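Local structure of geranyltranstransferase (Staphylococcus aureus, 1RTR) at residues 21-26 with 33-38; 52-57 with 187-192; 181-186 with 202-207. The protein probably condenses isopentenyl diphosphate with allylic diphosphates to make farnesyl diphosphate, a precursor in isoprenoid biosynthesis. One frame throughout, in Å; residues are numbered along the deposited sequence.

Contact 1 (21-26 with 33-38)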
loop_
_atom_site.group_PDB
_atom_site.type_symbol
_atom_site.label_atom_id
_atom_site.label_comp_id
_atom_site.label_asym_id
_atom_site.label_seq_id
_atom_site.Cartn_x
_atom_site.Cartn_y
_atom_site.Cartn_z
ATOM N N ILE A 21 8.158 -4.913 -13.471
ATOM C CA ILE A 21 8.760 -5.552 -12.309
ATOM C C ILE A 21 10.015 -6.292 -12.774
ATOM O O ILE A 21 9.962 -7.064 -13.727
ATOM C CB ILE A 21 7.753 -6.535 -11.623
ATOM C CG1 ILE A 21 6.415 -5.849 -11.332
ATOM C CG2 ILE A 21 8.338 -7.142 -10.346
ATOM C CD1 ILE A 21 6.497 -4.652 -10.379
ATOM N N ASN A 22 11.141 -6.036 -12.116
ATOM C CA ASN A 22 12.395 -6.709 -12.458
ATOM C C ASN A 22 12.509 -8.066 -11.779
ATOM O O ASN A 22 12.033 -8.251 -10.651
ATOM C CB ASN A 22 13.602 -5.843 -12.099
ATOM C CG ASN A 22 13.788 -4.681 -13.048
ATOM O OD1 ASN A 22 13.742 -4.836 -14.271
ATOM N ND2 ASN A 22 14.001 -3.501 -12.488
ATOM N N LYS A 23 13.156 -9.002 -12.474
ATOM C CA LYS A 23 13.285 -10.384 -12.008
ATOM C C LYS A 23 13.919 -10.533 -10.614
ATOM O O LYS A 23 14.760 -9.723 -10.198
ATOM C CB LYS A 23 14.023 -11.242 -13.054
ATOM C CG LYS A 23 13.181 -11.592 -14.304
ATOM C CD LYS A 23 11.705 -11.920 -13.965
ATOM C CE LYS A 23 10.776 -11.698 -15.164
ATOM N NZ LYS A 23 10.588 -10.250 -15.501
ATOM N N SER A 24 13.487 -11.584 -9.916
ATOM C CA SER A 24 13.852 -11.867 -8.524
ATOM C C SER A 24 15.357 -11.930 -8.258
ATOM O O SER A 24 16.095 -12.634 -8.954
ATOM C CB SER A 24 13.204 -13.184 -8.061
ATOM O OG SER A 24 12.348 -13.732 -9.056
ATOM N N VAL A 25 15.796 -11.197 -7.239
ATOM C CA VAL A 25 17.171 -11.284 -6.761
ATOM C C VAL A 25 17.290 -12.325 -5.631
ATOM O O VAL A 25 18.382 -12.820 -5.349
ATOM C CB VAL A 25 17.699 -9.901 -6.290
ATOM C CG1 VAL A 25 19.218 -9.947 -6.014
ATOM C CG2 VAL A 25 17.362 -8.807 -7.316
ATOM N N MET A 26 16.157 -12.657 -5.009
ATOM C CA MET A 26 16.109 -13.553 -3.851
ATOM C C MET A 26 15.692 -14.984 -4.220
ATOM O O MET A 26 15.595 -15.849 -3.348
ATOM C CB MET A 26 15.163 -12.988 -2.776
ATOM C CG MET A 26 15.812 -11.980 -1.814
ATOM S SD MET A 26 14.712 -11.372 -0.493
ATOM C CE MET A 26 13.890 -10.077 -1.341
ATOM N N SER A 33 4.612 -14.202 -9.945
ATOM C CA SER A 33 3.243 -14.075 -9.461
ATOM C C SER A 33 2.681 -12.659 -9.691
ATOM O O SER A 33 1.579 -12.507 -10.199
ATOM C CB SER A 33 3.184 -14.436 -7.984
ATOM O OG SER A 33 1.859 -14.359 -7.493
ATOM N N MET A 34 3.446 -11.633 -9.319
ATOM C CA MET A 34 3.080 -10.239 -9.569
ATOM C C MET A 34 2.808 -10.025 -11.054
ATOM O O MET A 34 1.742 -9.530 -11.434
ATOM C CB MET A 34 4.187 -9.275 -9.095
ATOM C CG MET A 34 4.309 -9.095 -7.566
ATOM S SD MET A 34 5.927 -8.463 -6.988
ATOM C CE MET A 34 5.780 -6.778 -7.384
ATOM N N LEU A 35 3.779 -10.415 -11.881
ATOM C CA LEU A 35 3.720 -10.270 -13.335
ATOM C C LEU A 35 2.589 -11.071 -13.973
ATOM O O LEU A 35 1.948 -10.606 -14.916
ATOM C CB LEU A 35 5.055 -10.680 -13.957
ATOM C CG LEU A 35 5.973 -9.601 -14.538
ATOM C CD1 LEU A 35 5.417 -8.167 -14.454
ATOM C CD2 LEU A 35 7.337 -9.688 -13.874
ATOM N N TYR A 36 2.348 -12.268 -13.453
ATOM C CA TYR A 36 1.258 -13.111 -13.942
ATOM C C TYR A 36 -0.082 -12.370 -13.960
ATOM O O TYR A 36 -0.741 -12.318 -15.005
ATOM C CB TYR A 36 1.153 -14.416 -13.132
ATOM C CG TYR A 36 0.042 -15.345 -13.581
ATOM C CD1 TYR A 36 0.155 -16.099 -14.756
ATOM C CD2 TYR A 36 -1.130 -15.466 -12.829
ATOM C CE1 TYR A 36 -0.869 -16.953 -15.169
ATOM C CE2 TYR A 36 -2.163 -16.325 -13.231
ATOM C CZ TYR A 36 -2.026 -17.061 -14.402
ATOM O OH TYR A 36 -3.057 -17.898 -14.782
ATOM N N SER A 37 -0.477 -11.804 -12.815
ATOM C CA SER A 37 -1.736 -11.063 -12.706
ATOM C C SER A 37 -1.692 -9.721 -13.437
ATOM O O SER A 37 -2.675 -9.298 -14.036
ATOM C CB SER A 37 -2.114 -10.845 -11.246
ATOM O OG SER A 37 -2.254 -12.071 -10.565
ATOM N N LEU A 38 -0.545 -9.057 -13.376
ATOM C CA LEU A 38 -0.346 -7.786 -14.054
ATOM C C LEU A 38 -0.544 -7.923 -15.560
ATOM O O LEU A 38 -1.017 -6.988 -16.212
ATOM C CB LEU A 38 1.047 -7.232 -13.738
ATOM C CG LEU A 38 1.270 -5.727 -13.554
ATOM C CD1 LEU A 38 0.233 -5.073 -12.630
ATOM C CD2 LEU A 38 2.685 -5.491 -13.039
#
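Ile21 packs its branched side chain against Met34, Leu35 and Leu38, which holds the loop between helices 6-18 and 30-38 against the second of these helices, at the edge of the all-alpha polyprenyl synthase fold. The apolar contacts dominate. At the far end of the isoleucine, CD1 of Ile21 lies 3.7 Å from CE of Met34, and the two side chains cross nearly at right angles. Met34 reaches this point because its unbranched, flexible thioether chain bends at the sulfur (chi3 77°) and turns the terminal methyl onto Ile21. Nearer the backbone, CB of Ile21 stands 3.9 Å from CD2 of Leu35, the two side chains sliding past each other in opposite directions. Leu38, one turn along the helix from Met34, adds its CD2 at 4.1 Å from CG1 of Ile21. The beta-branched isoleucine thus serves three residues of one helical face. Helix 105-124 of the same chain also meets the group, through Lys118 at Ile21 and Ala114 at Met34, and His147 of the second subunit packs on both, so the cluster borders the dimer interface.

On the exposed side Lys23 starts away from the helix, but its chain, bent at chi2 and chi4, curls back across Leu35. CD2 of Leu35 also borders two polar atoms, NZ of Lys23 and the main-chain O of Ile21, each 3.7 Å away.

Contact 2 (52-57 with 187-192)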
loop_
_atom_site.group_PDB
_atom_site.type_symbol
_atom_site.label_atom_id
_atom_site.label_comp_id
_atom_site.label_asym_id
_atom_site.label_seq_id
_atom_site.Cartn_x
_atom_site.Cartn_y
_atom_site.Cartn_z
ATOM N N LEU A 52 -5.846 9.550 -21.353
ATOM C CA LEU A 52 -6.733 10.366 -22.206
ATOM C C LEU A 52 -7.152 11.691 -21.563
ATOM O O LEU A 52 -7.236 12.716 -22.256
ATOM C CB LEU A 52 -7.950 9.564 -22.691
ATOM C CG LEU A 52 -7.615 8.433 -23.691
ATOM C CD1 LEU A 52 -8.743 7.455 -23.862
ATOM C CD2 LEU A 52 -7.188 8.980 -25.042
ATOM N N THR A 53 -7.386 11.694 -20.250
ATOM C CA THR A 53 -7.691 12.939 -19.537
ATOM C C THR A 53 -6.578 13.993 -19.668
ATOM O O THR A 53 -6.860 15.184 -19.869
ATOM C CB THR A 53 -8.010 12.663 -18.034
ATOM O OG1 THR A 53 -9.114 11.758 -17.925
ATOM C CG2 THR A 53 -8.497 13.919 -17.334
ATOM N N LEU A 54 -5.325 13.567 -19.532
ATOM C CA LEU A 54 -4.186 14.474 -19.743
ATOM C C LEU A 54 -4.165 15.050 -21.168
ATOM O O LEU A 54 -3.887 16.239 -21.367
ATOM C CB LEU A 54 -2.863 13.754 -19.492
ATOM C CG LEU A 54 -2.398 13.547 -18.059
ATOM C CD1 LEU A 54 -1.171 12.647 -18.058
ATOM C CD2 LEU A 54 -2.125 14.897 -17.350
ATOM N N ASP A 55 -4.453 14.197 -22.152
ATOM C CA ASP A 55 -4.482 14.629 -23.542
ATOM C C ASP A 55 -5.574 15.673 -23.809
ATOM O O ASP A 55 -5.325 16.655 -24.507
ATOM C CB ASP A 55 -4.625 13.435 -24.490
ATOM C CG ASP A 55 -4.358 13.819 -25.931
ATOM O OD1 ASP A 55 -5.308 13.812 -26.748
ATOM O OD2 ASP A 55 -3.228 14.176 -26.330
ATOM N N SER A 56 -6.766 15.464 -23.237
ATOM C CA SER A 56 -7.855 16.438 -23.306
ATOM C C SER A 56 -7.453 17.750 -22.694
ATOM O O SER A 56 -7.977 18.805 -23.063
ATOM C CB SER A 56 -9.088 15.948 -22.550
ATOM O OG SER A 56 -9.393 14.609 -22.865
ATOM N N LEU A 57 -6.557 17.689 -21.719
ATOM C CA LEU A 57 -6.145 18.888 -21.009
ATOM C C LEU A 57 -4.872 19.519 -21.601
ATOM O O LEU A 57 -4.195 20.308 -20.932
ATOM C CB LEU A 57 -5.981 18.573 -19.524
ATOM C CG LEU A 57 -7.112 18.776 -18.493
ATOM C CD1 LEU A 57 -8.534 18.927 -19.077
ATOM C CD2 LEU A 57 -7.045 17.645 -17.457
ATOM N N MET A 187 -8.615 12.969 -11.895
ATOM C CA MET A 187 -8.171 14.062 -11.021
ATOM C C MET A 187 -6.656 14.099 -10.837
ATOM O O MET A 187 -6.065 15.184 -10.713
ATOM C CB MET A 187 -8.871 14.027 -9.648
ATOM C CG MET A 187 -10.393 14.232 -9.672
ATOM S SD MET A 187 -10.982 15.664 -10.661
ATOM C CE MET A 187 -10.495 16.994 -9.532
ATOM N N SER A 188 -6.018 12.933 -10.806
ATOM C CA SER A 188 -4.555 12.891 -10.854
ATOM C C SER A 188 -4.081 13.596 -12.136
ATOM O O SER A 188 -3.138 14.401 -12.103
ATOM C CB SER A 188 -4.022 11.456 -10.771
ATOM O OG SER A 188 -4.231 10.763 -11.995
ATOM N N ALA A 189 -4.774 13.338 -13.243
ATOM C CA ALA A 189 -4.455 14.014 -14.503
ATOM C C ALA A 189 -4.673 15.518 -14.379
ATOM O O ALA A 189 -3.817 16.327 -14.758
ATOM C CB ALA A 189 -5.253 13.427 -15.672
ATOM N N ALA A 190 -5.805 15.904 -13.814
ATOM C CA ALA A 190 -6.095 17.321 -13.658
ATOM C C ALA A 190 -4.996 17.994 -12.859
ATOM O O ALA A 190 -4.654 19.164 -13.112
ATOM C CB ALA A 190 -7.427 17.503 -12.987
ATOM N N ASP A 191 -4.448 17.245 -11.899
ATOM C CA ASP A 191 -3.359 17.725 -11.035
ATOM C C ASP A 191 -2.010 17.829 -11.759
ATOM O O ASP A 191 -1.260 18.796 -11.567
ATOM C CB ASP A 191 -3.243 16.848 -9.782
ATOM C CG ASP A 191 -4.188 17.288 -8.672
ATOM O OD1 ASP A 191 -4.761 18.396 -8.782
ATOM O OD2 ASP A 191 -4.431 16.598 -7.653
ATOM N N ILE A 192 -1.698 16.834 -12.592
ATOM C CA ILE A 192 -0.494 16.900 -13.404
ATOM C C ILE A 192 -0.606 18.060 -14.400
ATOM O O ILE A 192 0.366 18.802 -14.603
ATOM C CB ILE A 192 -0.248 15.572 -14.110
ATOM C CG1 ILE A 192 0.146 14.503 -13.089
ATOM C CG2 ILE A 192 0.813 15.736 -15.210
ATOM C CD1 ILE A 192 -0.271 13.102 -13.475
#
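With chi1 of Thr53 at -58°, its methyl CG2 stands opposite the backbone N and comes to 3.7 Å from CB of Ala189, while OG1 turns back along its own helix to bond the carbonyl of Leu49, one turn earlier. The threonine thereby offers carbon to Ala189 while OG1 is satisfied within its own helix. In Leu54, chi1 of -79° sets CG beside the backbone N, and although CB does not aim at the other helix, the branch does: CG is 3.7 Å from CB of Ala189, and CD2 is 3.4 Å from the backbone O of Ala189. The same CD2 meets Ile192 CG2 at 3.7 Å, the two side chains crossing at about a right angle.

These residues join helices 45-56 and 179-193 of the all-alpha isoprenoid synthase bundle, two elements distant in sequence that run in broadly the same direction, with segment axes 8.6 Å apart and a crossing angle of -40°. Alanine suits the crossing point: its lone methyl allows a CA-to-CA distance of 5.3 Å between Leu54 and Ala189. Just beyond the helix end, Leu57 extends the contact and lays its CD2 3.9 Å from CA of Ala190. Leu57 also touches Leu203 of helix 197-227, while beyond the contact Asp191 OD2 makes a salt bridge to Arg140, tying helix 179-193 to helix 131-145.

Contact 3 (181-186 with 202-207)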
loop_
_atom_site.group_PDB
_atom_site.type_symbol
_atom_site.label_atom_id
_atom_site.label_comp_id
_atom_site.label_asym_id
_atom_site.label_seq_id
_atom_site.Cartn_x
_atom_site.Cartn_y
_atom_site.Cartn_z
ATOM N N LEU A 181 -11.080 4.889 -7.757
ATOM C CA LEU A 181 -9.995 4.750 -8.736
ATOM C C LEU A 181 -10.267 5.548 -10.010
ATOM O O LEU A 181 -9.362 6.245 -10.527
ATOM C CB LEU A 181 -9.744 3.286 -9.082
ATOM C CG LEU A 181 -9.177 2.382 -7.970
ATOM C CD1 LEU A 181 -8.615 1.111 -8.579
ATOM C CD2 LEU A 181 -8.110 3.097 -7.144
ATOM N N LEU A 182 -11.510 5.468 -10.505
ATOM C CA LEU A 182 -11.888 6.230 -11.693
ATOM C C LEU A 182 -11.680 7.723 -11.466
ATOM O O LEU A 182 -11.085 8.410 -12.300
ATOM C CB LEU A 182 -13.320 5.909 -12.160
ATOM C CG LEU A 182 -13.428 4.530 -12.818
ATOM C CD1 LEU A 182 -14.856 4.184 -13.127
ATOM C CD2 LEU A 182 -12.588 4.431 -14.077
ATOM N N THR A 183 -12.141 8.213 -10.326
ATOM C CA THR A 183 -11.960 9.609 -9.975
ATOM C C THR A 183 -10.487 9.944 -9.772
ATOM O O THR A 183 -10.060 11.070 -10.064
ATOM C CB THR A 183 -12.794 9.943 -8.702
ATOM O OG1 THR A 183 -14.180 9.771 -9.006
ATOM C CG2 THR A 183 -12.698 11.419 -8.337
ATOM N N PHE A 184 -9.714 8.994 -9.243
ATOM C CA PHE A 184 -8.274 9.194 -9.165
ATOM C C PHE A 184 -7.690 9.410 -10.565
ATOM O O PHE A 184 -6.913 10.338 -10.771
ATOM C CB PHE A 184 -7.553 8.012 -8.488
ATOM C CG PHE A 184 -6.058 8.098 -8.606
ATOM C CD1 PHE A 184 -5.390 7.401 -9.604
ATOM C CD2 PHE A 184 -5.339 8.944 -7.770
ATOM C CE1 PHE A 184 -4.018 7.526 -9.752
ATOM C CE2 PHE A 184 -3.977 9.081 -7.907
ATOM C CZ PHE A 184 -3.308 8.361 -8.903
ATOM N N ALA A 185 -8.072 8.556 -11.514
ATOM C CA ALA A 185 -7.573 8.651 -12.890
ATOM C C ALA A 185 -7.740 10.045 -13.461
ATOM O O ALA A 185 -6.755 10.642 -13.915
ATOM C CB ALA A 185 -8.224 7.603 -13.807
ATOM N N VAL A 186 -8.951 10.605 -13.415
ATOM C CA VAL A 186 -9.122 11.913 -14.051
ATOM C C VAL A 186 -8.552 13.062 -13.234
ATOM O O VAL A 186 -8.023 14.011 -13.831
ATOM C CB VAL A 186 -10.568 12.192 -14.655
ATOM C CG1 VAL A 186 -11.444 10.952 -14.647
ATOM C CG2 VAL A 186 -11.260 13.438 -14.034
ATOM N N HIS A 202 -15.642 20.322 -12.620
ATOM C CA HIS A 202 -16.416 19.653 -13.654
ATOM C C HIS A 202 -15.860 18.286 -13.957
ATOM O O HIS A 202 -16.608 17.357 -14.283
ATOM C CB HIS A 202 -16.470 20.496 -14.937
ATOM C CG HIS A 202 -17.185 21.801 -14.769
ATOM N ND1 HIS A 202 -16.522 23.009 -14.705
ATOM C CD2 HIS A 202 -18.502 22.087 -14.642
ATOM C CE1 HIS A 202 -17.401 23.985 -14.551
ATOM N NE2 HIS A 202 -18.609 23.452 -14.506
ATOM N N LEU A 203 -14.544 18.146 -13.852
ATOM C CA LEU A 203 -13.917 16.861 -14.149
ATOM C C LEU A 203 -14.263 15.867 -13.062
ATOM O O LEU A 203 -14.492 14.686 -13.333
ATOM C CB LEU A 203 -12.407 17.022 -14.311
ATOM C CG LEU A 203 -11.978 17.617 -15.659
ATOM C CD1 LEU A 203 -10.576 18.199 -15.569
ATOM C CD2 LEU A 203 -12.080 16.566 -16.767
ATOM N N GLU A 204 -14.337 16.380 -11.836
ATOM C CA GLU A 204 -14.791 15.615 -10.676
ATOM C C GLU A 204 -16.187 15.011 -10.843
ATOM O O GLU A 204 -16.317 13.779 -10.850
ATOM C CB GLU A 204 -14.732 16.470 -9.415
ATOM C CG GLU A 204 -13.574 16.146 -8.504
ATOM C CD GLU A 204 -14.019 15.594 -7.165
ATOM O OE1 GLU A 204 -14.691 14.518 -7.174
ATOM O OE2 GLU A 204 -13.691 16.241 -6.117
ATOM N N SER A 205 -17.216 15.854 -10.992
ATOM C CA SER A 205 -18.566 15.336 -11.256
ATOM C C SER A 205 -18.561 14.409 -12.439
ATOM O O SER A 205 -19.169 13.330 -12.394
ATOM C CB SER A 205 -19.597 16.433 -11.517
ATOM O OG SER A 205 -19.448 17.500 -10.618
ATOM N N TYR A 206 -17.874 14.812 -13.503
ATOM C CA TYR A 206 -17.806 13.951 -14.666
ATOM C C TYR A 206 -17.359 12.569 -14.232
ATOM O O TYR A 206 -18.004 11.578 -14.580
ATOM C CB TYR A 206 -16.882 14.523 -15.749
ATOM C CG TYR A 206 -16.394 13.474 -16.738
ATOM C CD1 TYR A 206 -15.163 12.834 -16.563
ATOM C CD2 TYR A 206 -17.174 13.104 -17.829
ATOM C CE1 TYR A 206 -14.716 11.866 -17.472
ATOM C CE2 TYR A 206 -16.741 12.138 -18.735
ATOM C CZ TYR A 206 -15.512 11.533 -18.556
ATOM O OH TYR A 206 -15.093 10.582 -19.447
ATOM N N SER A 207 -16.274 12.493 -13.453
ATOM C CA SER A 207 -15.700 11.193 -13.072
ATOM C C SER A 207 -16.622 10.384 -12.178
ATOM O O SER A 207 -16.737 9.162 -12.332
ATOM C CB SER A 207 -14.326 11.360 -12.417
ATOM O OG SER A 207 -14.454 11.750 -11.062
#
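The Tyr206 ring meets Val186 at its edge: CG1 of Val186 lies near the ring plane, 4.4 Å from CE1 of Tyr206, and the carbonyl oxygen of Leu203 also lies at the edge, in the plane of the ring. At the far end the phenol OH bonds to the main-chain O of Leu281, so that Tyr206 reaches from helix 197-227 to helix 279-289, and its side chain also packs on Glu268 and Leu269 of helix 245-270. The carboxylate of Glu204, on the exposed margin, is the second flat group; its bent chain slants across Thr183 in a loose approach, with OE1 of Glu204 and CG2 of Thr183 3.9 Å apart.

Helices 179-193 and 197-227, joined by a short turn, form an alpha-alpha hairpin within the isoprenoid synthase bundle. Their segment axes approach to 9.1 Å and run at 149°, roughly antiparallel. The small Ser207 lets its CA come within 5.1 Å of CA of Thr183. Val186 wedges both its methyls into the interface: CG1 is 3.7 Å from CB of Ser207, and CG2 is 3.5 Å from O of Leu203.

Two hydroxyls supply the polar part, that of Ser207 being buried. OG1 of Thr183 and OG of Ser207 are 2.9 Å apart, a separation suited to a hydrogen bond, although OG1 of Thr183 also bonds to the carbonyl O of Gly179 one turn back, so its single proton may be spent there. Ser207 has its OG between N and the carbonyl carbon (chi1 79°), from where it donates to Glu204 O at 2.8 Å. This bond, aimed at a lone pair of the carbonyl oxygen (C=O...OG angle 131°), directs the serine's proton back to its own helix while its oxygen still faces Thr183.

All three contacts are largely buried, but contact 1 is peripheral, its centre about 22 Å from the chain's centre and its Lys23 exposed, while contacts 2 and 3 lie further in, at about 15 and 11 Å. The latter two, with centres about 10 Å apart, share helix 179-193, which packs on helix 45-56 in one and on helix 197-227 in the other; Thr53 against Val186 and Met187 against Glu204 join them directly. The centres of contacts 1 and 3 are about 30 Å apart, on opposite sides of the chain's centre. Contact 1 relies on flexible and branched apolar side chains. Contact 2 is likewise apolar but uses alanines for close helix packing, whereas contact 3 adds paired hydroxyls.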